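Local coordinates for phenylalanine--tRNA ligase beta subunit (Bacteroides fragilis, PDB 3IG2), which forms part of the tetrameric synthetase that uses ATP to attach phenylalanine to its tRNA, this piece being the core domain of the beta subunit, at residues M61-I73 with L84-D96. Residues are numbered along the deposited sequence; the frame is centred on the assembly and turned at random.
Sequences MRQTLLFGGLESI and LKFFEFGNCYHFD
R62 sets CG between its backbone N and carbonyl carbon (chi1 60°) and then runs extended to NE, which brings its guanidinium to strand 85-95. E88 extends from the strand toward R62, with CG anti to its own backbone N (chi1 174°). R62 grips N91 O side-on, with NE at 2.8 Å and NH2 at 3.1 Å from that oxygen, which lies in the guanidinium plane. R62 NH1 makes a salt bridge to E88 OE2 at 3.2 Å, meeting it from above the carboxylate plane. The guanidinium and carboxylate planes are turned 78° apart. E88 OE2 also accepts a hydrogen bond from N27 N. A water joins R62 NH2, E88 OE2 and F89 O. These bonds fix the buried guanidinium. L65 CD2 lies over the centre of one face and packs on C92 SG at 3.8 Å. Y93 N donates to R62 O at 2.8 Å, while CB of M61, a selenomethionine, packs against the Y93 ring. T64 OG1 accepts from L66 N, a capping bond at the turn that leads into the helix. Farther along, I73 CG1 touches F86 CE2 at 4.0 Å. The contact lays 61-65 and helix 66-75 over strand 85-95, between strands 23-24 and 109-121 in the mixed sheet of the class II synthetase-like core.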
HETATM    1  N   MSE B  61      20.684  34.193  -8.170  1.00 12.67           N
HETATM    2  CA  MSE B  61      20.046  33.318  -7.196  1.00 12.18           C
HETATM    3  C   MSE B  61      18.623  33.063  -7.631  1.00 12.71           C
HETATM    4  O   MSE B  61      17.952  33.984  -8.103  1.00 11.93           O
HETATM    5  CB  MSE B  61      20.056  33.972  -5.809  1.00 12.46           C
HETATM    6  CG  MSE B  61      21.489  34.329  -5.322  1.00 13.24           C
HETATM    7 SE   MSE B  61      22.715  32.820  -5.389  1.00 15.37          SE
HETATM    8  CE  MSE B  61      22.039  31.751  -3.884  1.00 12.01           C
ATOM      9  N   ARG B  62      18.135  31.834  -7.431  1.00 12.06           N
ATOM     10  CA  ARG B  62      16.814  31.464  -7.959  1.00 12.24           C
ATOM     11  C   ARG B  62      15.680  32.287  -7.340  1.00 12.46           C
ATOM     12  O   ARG B  62      15.692  32.625  -6.150  1.00 11.20           O
ATOM     13  CB  ARG B  62      16.543  29.970  -7.763  1.00 11.84           C
ATOM     14  CG  ARG B  62      16.570  29.536  -6.298  1.00 13.72           C
ATOM     15  CD  ARG B  62      16.286  28.009  -6.152  1.00 13.69           C
ATOM     16  NE  ARG B  62      16.386  27.637  -4.745  1.00 12.83           N
ATOM     17  CZ  ARG B  62      16.645  26.416  -4.284  1.00 13.53           C
ATOM     18  NH1 ARG B  62      16.851  25.405  -5.121  1.00 12.15           N
ATOM     19  NH2 ARG B  62      16.708  26.222  -2.973  1.00 11.89           N
ATOM     20  N   GLN B  63      14.701  32.602  -8.179  1.00 13.15           N
ATOM     21  CA  GLN B  63      13.491  33.281  -7.739  1.00 13.45           C
ATOM     22  C   GLN B  63      12.384  32.273  -7.483  1.00 13.54           C
ATOM     23  O   GLN B  63      11.469  32.543  -6.722  1.00 12.33           O
ATOM     24  CB  GLN B  63      13.030  34.255  -8.820  1.00 13.69           C
ATOM     25  CG  GLN B  63      12.509  35.542  -8.276  1.00 14.20           C
ATOM     26  CD  GLN B  63      12.052  36.525  -9.363  1.00 14.85           C
ATOM     27  OE1 GLN B  63      12.705  36.707 -10.418  1.00 13.06           O
ATOM     28  NE2 GLN B  63      10.947  37.188  -9.088  1.00 13.35           N
ATOM     29  N   THR B  64      12.460  31.126  -8.169  1.00 13.46           N
ATOM     30  CA  THR B  64      11.465  30.067  -8.034  1.00 12.87           C
ATOM     31  C   THR B  64      12.190  28.732  -7.952  1.00 12.75           C
ATOM     32  O   THR B  64      13.266  28.565  -8.561  1.00 12.22           O
ATOM     33  CB  THR B  64      10.447  30.052  -9.239  1.00 13.21           C
ATOM     34  OG1 THR B  64       9.518  28.973  -9.090  1.00 13.08           O
ATOM     35  CG2 THR B  64      11.149  29.921 -10.602  1.00 11.14           C
ATOM     36  N   LEU B  65      11.579  27.778  -7.262  1.00 11.33           N
ATOM     37  CA  LEU B  65      12.036  26.387  -7.330  1.00 12.44           C
ATOM     38  C   LEU B  65      11.776  25.680  -8.648  1.00 12.48           C
ATOM     39  O   LEU B  65      12.416  24.656  -8.961  1.00 13.94           O
ATOM     40  CB  LEU B  65      11.378  25.559  -6.223  1.00 13.10           C
ATOM     41  CG  LEU B  65      11.717  25.976  -4.773  1.00 11.83           C
ATOM     42  CD1 LEU B  65      11.113  24.977  -3.849  1.00 12.22           C
ATOM     43  CD2 LEU B  65      13.204  26.046  -4.587  1.00 14.24           C
ATOM     44  N   LEU B  66      10.825  26.170  -9.419  1.00 11.82           N
ATOM     45  CA  LEU B  66      10.317  25.387 -10.551  1.00 11.75           C
ATOM     46  C   LEU B  66      11.411  24.803 -11.437  1.00 12.70           C
ATOM     47  O   LEU B  66      11.424  23.583 -11.720  1.00 13.06           O
ATOM     48  CB  LEU B  66       9.428  26.267 -11.421  1.00 11.85           C
ATOM     49  CG  LEU B  66       8.984  25.680 -12.750  1.00 11.49           C
ATOM     50  CD1 LEU B  66       8.085  24.478 -12.516  1.00 11.94           C
ATOM     51  CD2 LEU B  66       8.242  26.748 -13.520  1.00 12.93           C
ATOM     52  N   PHE B  67      12.301  25.674 -11.913  1.00 12.50           N
ATOM     53  CA  PHE B  67      13.228  25.285 -12.979  1.00 12.48           C
ATOM     54  C   PHE B  67      14.199  24.172 -12.592  1.00 12.63           C
ATOM     55  O   PHE B  67      14.458  23.266 -13.387  1.00 12.35           O
ATOM     56  CB  PHE B  67      13.976  26.500 -13.510  1.00 11.40           C
ATOM     57  CG  PHE B  67      13.065  27.583 -14.015  1.00 13.85           C
ATOM     58  CD1 PHE B  67      12.131  27.318 -15.004  1.00 14.34           C
ATOM     59  CD2 PHE B  67      13.152  28.873 -13.515  1.00 14.13           C
ATOM     60  CE1 PHE B  67      11.304  28.326 -15.481  1.00 17.08           C
ATOM     61  CE2 PHE B  67      12.329  29.885 -13.990  1.00 14.17           C
ATOM     62  CZ  PHE B  67      11.408  29.618 -14.960  1.00 16.09           C
ATOM     63  N   GLY B  68      14.705  24.217 -11.364  1.00 12.43           N
ATOM     64  CA  GLY B  68      15.554  23.152 -10.905  1.00 12.56           C
ATOM     65  C   GLY B  68      14.851  21.809 -10.962  1.00 12.49           C
ATOM     66  O   GLY B  68      15.455  20.813 -11.326  1.00 11.82           O
ATOM     67  N   GLY B  69      13.579  21.784 -10.578  1.00 12.07           N
ATOM     68  CA  GLY B  69      12.788  20.553 -10.656  1.00 11.66           C
ATOM     69  C   GLY B  69      12.603  20.068 -12.095  1.00 11.43           C
ATOM     70  O   GLY B  69      12.596  18.867 -12.340  1.00 11.92           O
ATOM     71  N   LEU B  70      12.452  20.991 -13.044  1.00 10.57           N
ATOM     72  CA  LEU B  70      12.316  20.595 -14.447  1.00  9.64           C
ATOM     73  C   LEU B  70      13.628  20.019 -14.957  1.00  9.78           C
ATOM     74  O   LEU B  70      13.600  19.058 -15.691  1.00 10.14           O
ATOM     75  CB  LEU B  70      11.854  21.744 -15.343  1.00  8.96           C
ATOM     76  CG  LEU B  70      10.455  22.315 -15.114  1.00  8.17           C
ATOM     77  CD1 LEU B  70      10.215  23.458 -16.073  1.00  8.19           C
ATOM     78  CD2 LEU B  70       9.345  21.268 -15.228  1.00  7.58           C
ATOM     79  N   GLU B  71      14.757  20.599 -14.557  1.00  9.59           N
ATOM     80  CA  GLU B  71      16.077  20.019 -14.837  1.00 10.61           C
ATOM     81  C   GLU B  71      16.207  18.593 -14.270  1.00 10.45           C
ATOM     82  O   GLU B  71      16.676  17.686 -14.966  1.00  9.84           O
ATOM     83  CB  GLU B  71      17.196  20.884 -14.275  1.00 10.16           C
ATOM     84  CG  GLU B  71      17.375  22.241 -14.933  1.00 12.64           C
ATOM     85  CD  GLU B  71      18.262  23.174 -14.095  1.00 15.19           C
ATOM     86  OE1 GLU B  71      18.613  22.790 -12.965  1.00 17.26           O
ATOM     87  OE2 GLU B  71      18.640  24.270 -14.563  1.00 16.51           O
ATOM     88  N   SER B  72      15.766  18.410 -13.020  1.00  9.91           N
ATOM     89  CA  SER B  72      15.807  17.104 -12.348  1.00  9.29           C
ATOM     90  C   SER B  72      14.957  16.075 -13.080  1.00  9.03           C
ATOM     91  O   SER B  72      15.366  14.933 -13.214  1.00  9.43           O
ATOM     92  CB  SER B  72      15.334  17.211 -10.890  1.00  9.18           C
ATOM     93  OG  SER B  72      16.179  18.040 -10.109  1.00  8.78           O
ATOM     94  N   ILE B  73      13.770  16.473 -13.536  1.00  9.22           N
ATOM     95  CA  ILE B  73      12.878  15.565 -14.279  1.00  9.92           C
ATOM     96  C   ILE B  73      13.559  15.146 -15.577  1.00 10.10           C
ATOM     97  O   ILE B  73      13.602  13.950 -15.903  1.00  9.81           O
ATOM     98  CB  ILE B  73      11.477  16.178 -14.551  1.00  9.71           C
ATOM     99  CG1 ILE B  73      10.605  16.126 -13.285  1.00  9.42           C
ATOM    100  CG2 ILE B  73      10.775  15.411 -15.663  1.00 10.42           C
ATOM    101  CD1 ILE B  73       9.454  17.110 -13.289  1.00  9.26           C
ATOM    102  N   LEU B  84       7.361  10.175 -12.039  1.00 12.88           N
ATOM    103  CA  LEU B  84       8.296  10.750 -11.096  1.00 12.34           C
ATOM    104  C   LEU B  84       7.513  11.642 -10.161  1.00 12.02           C
ATOM    105  O   LEU B  84       6.678  12.415 -10.616  1.00 10.62           O
ATOM    106  CB  LEU B  84       9.329  11.595 -11.814  1.00 12.59           C
ATOM    107  CG  LEU B  84      10.245  10.894 -12.798  1.00 14.04           C
ATOM    108  CD1 LEU B  84      11.242  11.935 -13.284  1.00 15.68           C
ATOM    109  CD2 LEU B  84      10.971   9.685 -12.158  1.00 13.73           C
ATOM    110  N   LYS B  85       7.789  11.522  -8.866  1.00 11.91           N
ATOM    111  CA  LYS B  85       7.218  12.398  -7.861  1.00 12.17           C
ATOM    112  C   LYS B  85       8.301  12.941  -6.968  1.00 12.62           C
ATOM    113  O   LYS B  85       8.898  12.198  -6.181  1.00 11.94           O
ATOM    114  CB  LYS B  85       6.180  11.667  -7.017  1.00 11.51           C
ATOM    115  CG  LYS B  85       5.069  11.095  -7.849  1.00 14.61           C
ATOM    116  CD  LYS B  85       3.839  10.834  -7.009  1.00 16.12           C
ATOM    117  CE  LYS B  85       3.864   9.463  -6.465  1.00 17.28           C
ATOM    118  NZ  LYS B  85       3.274   8.567  -7.469  1.00 21.91           N
ATOM    119  N   PHE B  86       8.532  14.251  -7.089  1.00 12.48           N
ATOM    120  CA  PHE B  86       9.611  14.909  -6.400  1.00 12.96           C
ATOM    121  C   PHE B  86       9.110  16.026  -5.489  1.00 13.19           C
ATOM    122  O   PHE B  86       8.084  16.648  -5.756  1.00 13.26           O
ATOM    123  CB  PHE B  86      10.553  15.560  -7.417  1.00 12.89           C
ATOM    124  CG  PHE B  86      11.318  14.590  -8.266  1.00 14.96           C
ATOM    125  CD1 PHE B  86      11.756  13.369  -7.758  1.00 17.17           C
ATOM    126  CD2 PHE B  86      11.642  14.919  -9.572  1.00 16.46           C
ATOM    127  CE1 PHE B  86      12.496  12.476  -8.561  1.00 18.34           C
ATOM    128  CE2 PHE B  86      12.386  14.049 -10.378  1.00 17.52           C
ATOM    129  CZ  PHE B  86      12.804  12.822  -9.873  1.00 18.43           C
ATOM    130  N   PHE B  87       9.855  16.285  -4.422  1.00 13.45           N
ATOM    131  CA  PHE B  87       9.613  17.470  -3.632  1.00 13.16           C
ATOM    132  C   PHE B  87      10.924  18.095  -3.192  1.00 13.24           C
ATOM    133  O   PHE B  87      11.942  17.406  -3.077  1.00 12.60           O
ATOM    134  CB  PHE B  87       8.673  17.199  -2.438  1.00 12.39           C
ATOM    135  CG  PHE B  87       9.283  16.398  -1.326  1.00 14.83           C
ATOM    136  CD1 PHE B  87       9.869  17.031  -0.240  1.00 11.92           C
ATOM    137  CD2 PHE B  87       9.219  14.998  -1.337  1.00 13.23           C
ATOM    138  CE1 PHE B  87      10.425  16.296   0.801  1.00 11.30           C
ATOM    139  CE2 PHE B  87       9.785  14.248  -0.304  1.00 15.65           C
ATOM    140  CZ  PHE B  87      10.391  14.893   0.774  1.00 15.14           C
ATOM    141  N   GLU B  88      10.893  19.403  -2.946  1.00 12.64           N
ATOM    142  CA  GLU B  88      12.081  20.094  -2.512  1.00 13.08           C
ATOM    143  C   GLU B  88      11.691  21.200  -1.568  1.00 13.29           C
ATOM    144  O   GLU B  88      10.762  21.936  -1.849  1.00 13.25           O
ATOM    145  CB  GLU B  88      12.864  20.638  -3.711  1.00 12.75           C
ATOM    146  CG  GLU B  88      14.065  21.512  -3.305  1.00 15.01           C
ATOM    147  CD  GLU B  88      14.910  21.925  -4.494  1.00 18.78           C
ATOM    148  OE1 GLU B  88      14.422  21.748  -5.645  1.00 19.97           O
ATOM    149  OE2 GLU B  88      16.058  22.408  -4.273  1.00 16.31           O
ATOM    150  N   PHE B  89      12.377  21.267  -0.424  1.00 13.29           N
ATOM    151  CA  PHE B  89      12.352  22.451   0.421  1.00 12.76           C
ATOM    152  C   PHE B  89      13.560  23.320   0.092  1.00 12.71           C
ATOM    153  O   PHE B  89      14.685  22.823   0.012  1.00 12.32           O
ATOM    154  CB  PHE B  89      12.448  22.070   1.879  1.00 12.96           C
ATOM    155  CG  PHE B  89      11.217  21.443   2.426  1.00 10.64           C
ATOM    156  CD1 PHE B  89      10.239  22.216   2.993  1.00 10.85           C
ATOM    157  CD2 PHE B  89      11.063  20.068   2.410  1.00 12.54           C
ATOM    158  CE1 PHE B  89       9.088  21.657   3.501  1.00 10.52           C
ATOM    159  CE2 PHE B  89       9.911  19.472   2.931  1.00 15.15           C
ATOM    160  CZ  PHE B  89       8.910  20.284   3.483  1.00 13.43           C
ATOM    161  N   GLY B  90      13.341  24.614  -0.088  1.00 11.97           N
ATOM    162  CA  GLY B  90      14.463  25.494  -0.370  1.00 12.76           C
ATOM    163  C   GLY B  90      14.127  26.966  -0.302  1.00 13.11           C
ATOM    164  O   GLY B  90      12.959  27.357  -0.412  1.00 12.85           O
ATOM    165  N   ASN B  91      15.157  27.780  -0.102  1.00 13.01           N
ATOM    166  CA  ASN B  91      15.001  29.222  -0.186  1.00 13.30           C
ATOM    167  C   ASN B  91      14.996  29.685  -1.627  1.00 13.10           C
ATOM    168  O   ASN B  91      15.728  29.119  -2.459  1.00 11.57           O
ATOM    169  CB  ASN B  91      16.145  29.931   0.523  1.00 13.36           C
ATOM    170  CG  ASN B  91      16.081  29.780   2.055  1.00 15.89           C
ATOM    171  OD1 ASN B  91      17.043  29.352   2.661  1.00 20.50           O
ATOM    172  ND2 ASN B  91      14.959  30.134   2.658  1.00 15.21           N
ATOM    173  N   CYS B  92      14.179  30.714  -1.884  1.00 12.07           N
ATOM    174  CA  CYS B  92      14.244  31.523  -3.091  1.00 12.18           C
ATOM    175  C   CYS B  92      14.547  32.949  -2.686  1.00 11.74           C
ATOM    176  O   CYS B  92      14.432  33.295  -1.529  1.00 11.42           O
ATOM    177  CB  CYS B  92      12.917  31.474  -3.861  1.00 11.18           C
ATOM    178  SG  CYS B  92      12.640  29.853  -4.539  1.00 15.16           S
ATOM    179  N   TYR B  93      14.940  33.760  -3.658  1.00 11.58           N
ATOM    180  CA  TYR B  93      15.486  35.073  -3.427  1.00 12.00           C
ATOM    181  C   TYR B  93      14.844  36.086  -4.382  1.00 12.16           C
ATOM    182  O   TYR B  93      14.515  35.756  -5.518  1.00 12.45           O
ATOM    183  CB  TYR B  93      17.015  35.032  -3.613  1.00 12.71           C
ATOM    184  CG  TYR B  93      17.654  34.023  -2.686  1.00 12.22           C
ATOM    185  CD1 TYR B  93      18.040  34.390  -1.397  1.00 12.74           C
ATOM    186  CD2 TYR B  93      17.812  32.700  -3.072  1.00 10.73           C
ATOM    187  CE1 TYR B  93      18.587  33.465  -0.518  1.00 12.85           C
ATOM    188  CE2 TYR B  93      18.369  31.759  -2.198  1.00 12.01           C
ATOM    189  CZ  TYR B  93      18.762  32.156  -0.920  1.00 11.83           C
ATOM    190  OH  TYR B  93      19.308  31.259  -0.038  1.00  9.89           O
ATOM    191  N   HIS B  94      14.711  37.316  -3.903  1.00 12.16           N
ATOM    192  CA  HIS B  94      13.955  38.374  -4.554  1.00 12.39           C
ATOM    193  C   HIS B  94      14.681  39.700  -4.387  1.00 11.48           C
ATOM    194  O   HIS B  94      15.252  40.003  -3.327  1.00 11.10           O
ATOM    195  CB  HIS B  94      12.537  38.431  -3.952  1.00 12.36           C
ATOM    196  CG  HIS B  94      11.660  39.518  -4.508  1.00 15.42           C
ATOM    197  ND1 HIS B  94      10.773  39.306  -5.547  1.00 16.39           N
ATOM    198  CD2 HIS B  94      11.503  40.818  -4.142  1.00 16.31           C
ATOM    199  CE1 HIS B  94      10.116  40.429  -5.802  1.00 16.80           C
ATOM    200  NE2 HIS B  94      10.548  41.364  -4.971  1.00 16.30           N
ATOM    201  N   PHE B  95      14.694  40.467  -5.465  1.00 10.82           N
ATOM    202  CA  PHE B  95      15.229  41.820  -5.452  1.00 10.86           C
ATOM    203  C   PHE B  95      14.064  42.783  -5.640  1.00 10.87           C
ATOM    204  O   PHE B  95      13.327  42.688  -6.624  1.00 10.36           O
ATOM    205  CB  PHE B  95      16.271  42.007  -6.568  1.00 10.80           C
ATOM    206  CG  PHE B  95      16.589  43.458  -6.871  1.00  9.83           C
ATOM    207  CD1 PHE B  95      17.179  44.280  -5.912  1.00 10.75           C
ATOM    208  CD2 PHE B  95      16.304  44.000  -8.128  1.00 11.07           C
ATOM    209  CE1 PHE B  95      17.477  45.642  -6.199  1.00 12.17           C
ATOM    210  CE2 PHE B  95      16.594  45.342  -8.429  1.00  9.65           C
ATOM    211  CZ  PHE B  95      17.179  46.170  -7.460  1.00 12.13           C
ATOM    212  N   ASP B  96      13.887  43.683  -4.681  1.00 11.31           N
ATOM    213  CA  ASP B  96      12.897  44.722  -4.786  1.00 12.32           C
ATOM    214  C   ASP B  96      13.561  46.058  -4.482  1.00 12.55           C
ATOM    215  O   ASP B  96      13.639  46.923  -5.349  1.00 12.87           O
ATOM    216  CB  ASP B  96      11.772  44.456  -3.796  1.00 12.64           C
ATOM    217  CG  ASP B  96      10.798  45.612  -3.679  1.00 14.44           C
ATOM    218  OD1 ASP B  96      10.835  46.561  -4.498  1.00 15.71           O
ATOM    219  OD2 ASP B  96       9.966  45.565  -2.748  1.00 17.15           O
TER
HETATM  220  O   HOH W   1      16.288  35.985  -7.665  1.00 12.93           O
HETATM  221  O   HOH W   2      16.533  23.384  -1.876  1.00 11.30           O
HETATM  222  O   HOH W   3      14.496  23.559  -7.689  1.00 11.33           O